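Phage-related protein (Bordetella bronchiseptica RB50, PDB 3BJQ) is probably a phage-derived major capsid protein, related to the phage major capsid protein E family, whose copies would pack together as a viral shell. Local coordinates at residues Leu34-Leu48 / Pro256-Glu270. Residues are numbered along the deposited sequence; the frame is centred on the assembly and turned at random.
Sequences LFPVAPVAQYGGKIL and PSVEEPSFGYTYQIE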
# COMPACT_ATOMS: atom_id res chain seq x y z
N LEU E 34 20.89 19.77 -29.92
CA LEU E 34 21.97 20.75 -29.97
C LEU E 34 21.91 21.66 -28.74
O LEU E 34 22.95 22.10 -28.25
CB LEU E 34 21.86 21.63 -31.22
CG LEU E 34 22.24 21.01 -32.57
CD1 LEU E 34 21.18 20.00 -33.03
CD2 LEU E 34 22.43 22.11 -33.60
N PHE E 35 20.70 21.93 -28.25
CA PHE E 35 20.46 22.85 -27.16
C PHE E 35 19.59 22.21 -26.10
O PHE E 35 18.40 22.57 -25.96
CB PHE E 35 19.71 24.08 -27.69
CG PHE E 35 20.47 24.89 -28.70
CD1 PHE E 35 20.38 24.62 -30.05
CD2 PHE E 35 21.23 25.97 -28.30
CE1 PHE E 35 21.06 25.39 -30.97
CE2 PHE E 35 21.92 26.74 -29.21
CZ PHE E 35 21.83 26.45 -30.56
N PRO E 36 20.17 21.28 -25.30
CA PRO E 36 19.37 20.61 -24.28
C PRO E 36 18.74 21.55 -23.27
O PRO E 36 19.30 22.58 -22.90
CB PRO E 36 20.39 19.67 -23.60
CG PRO E 36 21.37 19.44 -24.61
CD PRO E 36 21.54 20.77 -25.28
N VAL E 37 17.54 21.19 -22.83
CA VAL E 37 16.79 21.98 -21.88
C VAL E 37 17.41 21.94 -20.48
O VAL E 37 17.66 20.88 -19.92
CB VAL E 37 15.29 21.60 -21.88
CG1 VAL E 37 14.53 22.43 -20.84
CG2 VAL E 37 14.69 21.81 -23.26
N ALA E 38 17.69 23.12 -19.94
CA ALA E 38 18.32 23.25 -18.66
C ALA E 38 17.61 24.38 -17.90
O ALA E 38 17.27 25.39 -18.52
CB ALA E 38 19.77 23.59 -18.86
N PRO E 39 17.34 24.20 -16.59
CA PRO E 39 16.57 25.20 -15.85
C PRO E 39 17.33 26.46 -15.44
O PRO E 39 18.51 26.42 -15.06
CB PRO E 39 16.12 24.42 -14.61
CG PRO E 39 17.27 23.49 -14.38
CD PRO E 39 17.71 23.06 -15.73
N VAL E 40 16.64 27.59 -15.59
CA VAL E 40 17.07 28.86 -15.07
C VAL E 40 15.88 29.48 -14.30
O VAL E 40 14.75 28.99 -14.38
CB VAL E 40 17.58 29.87 -16.16
CG1 VAL E 40 18.67 29.28 -16.97
CG2 VAL E 40 16.46 30.37 -17.07
N ALA E 41 16.15 30.52 -13.54
CA ALA E 41 15.10 31.22 -12.78
C ALA E 41 14.79 32.60 -13.36
O ALA E 41 13.65 33.06 -13.26
CB ALA E 41 15.54 31.38 -11.33
N GLN E 42 15.79 33.25 -13.94
CA GLN E 42 15.65 34.63 -14.46
C GLN E 42 15.22 34.70 -15.93
O GLN E 42 15.75 33.98 -16.79
CB GLN E 42 16.99 35.39 -14.34
CG GLN E 42 17.49 35.70 -12.92
CD GLN E 42 18.86 36.45 -12.91
OE1 GLN E 42 19.52 36.60 -13.94
NE2 GLN E 42 19.27 36.91 -11.72
N TYR E 43 14.27 35.60 -16.21
CA TYR E 43 13.81 35.88 -17.57
C TYR E 43 14.81 36.70 -18.38
O TYR E 43 14.82 36.65 -19.61
CB TYR E 43 12.47 36.61 -17.56
CG TYR E 43 11.31 35.69 -17.43
CD1 TYR E 43 10.90 35.22 -16.20
CD2 TYR E 43 10.62 35.27 -18.55
CE1 TYR E 43 9.82 34.34 -16.08
CE2 TYR E 43 9.54 34.40 -18.44
CZ TYR E 43 9.15 33.94 -17.21
OH TYR E 43 8.12 33.08 -17.11
N GLY E 44 15.65 37.45 -17.68
CA GLY E 44 16.72 38.21 -18.31
C GLY E 44 18.02 37.95 -17.57
O GLY E 44 18.02 37.75 -16.35
N GLY E 45 19.14 37.93 -18.28
CA GLY E 45 20.41 37.68 -17.63
C GLY E 45 21.53 37.61 -18.62
O GLY E 45 21.42 38.12 -19.73
N LYS E 46 22.62 36.96 -18.22
CA LYS E 46 23.77 36.76 -19.07
C LYS E 46 23.96 35.29 -19.30
O LYS E 46 23.79 34.50 -18.37
CB LYS E 46 25.03 37.34 -18.43
CG LYS E 46 25.29 38.83 -18.75
CD LYS E 46 24.57 39.76 -17.87
CE LYS E 46 24.93 41.20 -18.22
NZ LYS E 46 24.59 41.50 -19.64
N ILE E 47 24.32 34.92 -20.53
CA ILE E 47 24.57 33.54 -20.88
C ILE E 47 25.89 33.14 -20.24
O ILE E 47 26.91 33.81 -20.44
CB ILE E 47 24.70 33.34 -22.43
CG1 ILE E 47 23.39 33.73 -23.15
CG2 ILE E 47 25.10 31.90 -22.78
CD1 ILE E 47 23.51 33.81 -24.65
N LEU E 48 25.88 32.05 -19.48
CA LEU E 48 27.13 31.53 -18.92
C LEU E 48 27.88 30.95 -20.10
O LEU E 48 27.40 30.00 -20.74
CB LEU E 48 26.88 30.51 -17.82
CG LEU E 48 28.11 30.18 -16.98
CD1 LEU E 48 28.63 31.41 -16.20
CD2 LEU E 48 27.78 29.07 -16.02
N PRO E 256 20.65 18.17 -17.63
CA PRO E 256 21.46 19.26 -18.18
C PRO E 256 21.50 20.48 -17.27
O PRO E 256 20.50 20.80 -16.62
CB PRO E 256 20.77 19.59 -19.50
CG PRO E 256 19.93 18.39 -19.84
CD PRO E 256 19.53 17.80 -18.51
N SER E 257 22.66 21.11 -17.20
CA SER E 257 22.91 22.27 -16.34
C SER E 257 23.56 23.38 -17.13
O SER E 257 24.59 23.13 -17.74
CB SER E 257 23.88 21.86 -15.23
OG SER E 257 24.32 22.99 -14.53
N VAL E 258 23.01 24.61 -17.07
CA VAL E 258 23.59 25.75 -17.80
C VAL E 258 25.04 26.08 -17.40
O VAL E 258 25.73 26.84 -18.09
CB VAL E 258 22.71 27.05 -17.68
CG1 VAL E 258 21.32 26.79 -18.18
CG2 VAL E 258 22.68 27.59 -16.22
N GLU E 259 25.51 25.50 -16.29
CA GLU E 259 26.82 25.77 -15.74
C GLU E 259 27.91 24.81 -16.26
O GLU E 259 29.10 25.04 -16.04
CB GLU E 259 26.74 25.67 -14.22
CG GLU E 259 25.72 26.61 -13.58
CD GLU E 259 25.70 26.51 -12.06
OE1 GLU E 259 24.79 25.85 -11.51
OE2 GLU E 259 26.60 27.09 -11.40
N GLU E 260 27.50 23.75 -16.93
CA GLU E 260 28.41 22.73 -17.40
C GLU E 260 28.81 23.01 -18.86
O GLU E 260 27.92 23.25 -19.69
CB GLU E 260 27.77 21.35 -17.27
CG GLU E 260 28.57 20.27 -17.93
CD GLU E 260 27.97 18.90 -17.68
OE1 GLU E 260 26.73 18.80 -17.59
OE2 GLU E 260 28.76 17.94 -17.59
N PRO E 261 30.13 23.07 -19.14
CA PRO E 261 30.61 23.27 -20.51
C PRO E 261 29.97 22.39 -21.56
O PRO E 261 29.99 21.14 -21.48
CB PRO E 261 32.11 23.07 -20.38
CG PRO E 261 32.43 23.53 -19.04
CD PRO E 261 31.25 23.11 -18.19
N SER E 262 29.39 23.07 -22.55
CA SER E 262 28.71 22.46 -23.67
C SER E 262 28.52 23.50 -24.76
O SER E 262 28.67 24.70 -24.49
CB SER E 262 27.34 21.90 -23.22
OG SER E 262 26.86 20.92 -24.12
N PHE E 263 28.21 23.06 -25.98
CA PHE E 263 27.94 24.00 -27.08
C PHE E 263 26.79 24.96 -26.79
O PHE E 263 26.86 26.15 -27.07
CB PHE E 263 27.62 23.23 -28.38
CG PHE E 263 27.05 24.11 -29.48
CD1 PHE E 263 27.89 24.89 -30.25
CD2 PHE E 263 25.69 24.15 -29.72
CE1 PHE E 263 27.38 25.72 -31.22
CE2 PHE E 263 25.18 24.96 -30.70
CZ PHE E 263 26.02 25.75 -31.45
N GLY E 264 25.69 24.43 -26.25
CA GLY E 264 24.51 25.27 -26.01
C GLY E 264 23.47 24.64 -25.12
O GLY E 264 23.54 23.47 -24.77
N TYR E 265 22.48 25.46 -24.76
CA TYR E 265 21.39 25.04 -23.88
C TYR E 265 20.14 25.78 -24.27
O TYR E 265 20.21 26.87 -24.82
CB TYR E 265 21.70 25.43 -22.42
CG TYR E 265 22.77 24.57 -21.81
CD1 TYR E 265 22.50 23.25 -21.48
CD2 TYR E 265 24.07 25.06 -21.63
CE1 TYR E 265 23.51 22.43 -20.95
CE2 TYR E 265 25.09 24.24 -21.09
CZ TYR E 265 24.80 22.94 -20.76
OH TYR E 265 25.79 22.12 -20.25
N THR E 266 19.00 25.17 -23.98
CA THR E 266 17.72 25.87 -24.02
C THR E 266 17.50 26.36 -22.56
O THR E 266 17.23 25.58 -21.66
CB THR E 266 16.55 24.98 -24.58
OG1 THR E 266 16.78 24.68 -25.98
CG2 THR E 266 15.22 25.66 -24.43
N TYR E 267 17.72 27.65 -22.34
CA TYR E 267 17.49 28.26 -21.03
C TYR E 267 15.99 28.23 -20.83
O TYR E 267 15.25 28.81 -21.63
CB TYR E 267 18.02 29.72 -21.02
CG TYR E 267 19.51 29.86 -20.74
CD1 TYR E 267 20.42 28.87 -21.13
CD2 TYR E 267 20.01 30.98 -20.14
CE1 TYR E 267 21.77 28.98 -20.88
CE2 TYR E 267 21.39 31.12 -19.90
CZ TYR E 267 22.25 30.11 -20.26
OH TYR E 267 23.60 30.23 -20.02
N GLN E 268 15.52 27.53 -19.79
CA GLN E 268 14.09 27.32 -19.62
C GLN E 268 13.69 27.57 -18.20
O GLN E 268 14.31 27.08 -17.28
CB GLN E 268 13.68 25.90 -20.01
CG GLN E 268 12.17 25.72 -20.03
CD GLN E 268 11.72 24.63 -20.98
OE1 GLN E 268 11.98 24.71 -22.19
NE2 GLN E 268 11.05 23.61 -20.45
N ILE E 269 12.62 28.35 -18.01
CA ILE E 269 12.19 28.65 -16.65
C ILE E 269 11.88 27.37 -15.88
O ILE E 269 11.21 26.49 -16.39
CB ILE E 269 10.96 29.58 -16.63
CG1 ILE E 269 11.32 30.92 -17.28
CG2 ILE E 269 10.49 29.76 -15.22
CD1 ILE E 269 12.46 31.70 -16.57
N GLU E 270 12.38 27.28 -14.65
CA GLU E 270 12.24 26.07 -13.85
C GLU E 270 10.77 25.69 -13.69
O GLU E 270 9.93 26.52 -13.39
CB GLU E 270 12.90 26.25 -12.48
CG GLU E 270 13.11 24.95 -11.71
CD GLU E 270 13.83 25.15 -10.37
OE1 GLU E 270 14.00 26.32 -9.93
OE2 GLU E 270 14.23 24.12 -9.76
O HOH W 1 20.71 24.87 -15.04
O HOH W 2 25.32 28.20 -20.31
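Thr266 gives its N-H to Pro36 O (2.8 Å) and takes Ala38 N at its own O; the same exchange repeats through Gln268 and Val40 to Glu270, making a parallel strand pair twisted by 45°. Thr266 OG1 donates to Phe35 O at 2.7 Å and is also hydrogen-bonded to His123 NE2. On the other side of the sheet, Tyr267 reaches across to strand 44-48, where its OH accepts from Leu48 N at 3.0 Å and donates to a water that in turn donates to Leu48 O and Val258 O. A second water links Pro39 O to Val258 N.

At the root of the Tyr267 ring, near CG and CD2, Val40 CG1, anti to its own carbonyl carbon (chi1 -56°), makes an off-centre CH-pi contact and meets Val258 CG1 at 3.8 Å. Ala38 CB packs 3.6 Å from the same Val258 methyl. At one end Ile269 CD1 covers a face of Tyr43, whose OH bonds Asp294; at the other, Phe263 turns its edge toward the face of Phe35, planes at 62°. Strand 264-269 also pairs antiparallel with 286-299, bringing 37-40 into that mixed sheet, and Pro256 O accepts from Arg110 of a neighbouring subunit. By both accepting and donating, the Tyr267 hydroxyl is held between strand 44-48 and the type I turn at 257-260, over an apolar layer.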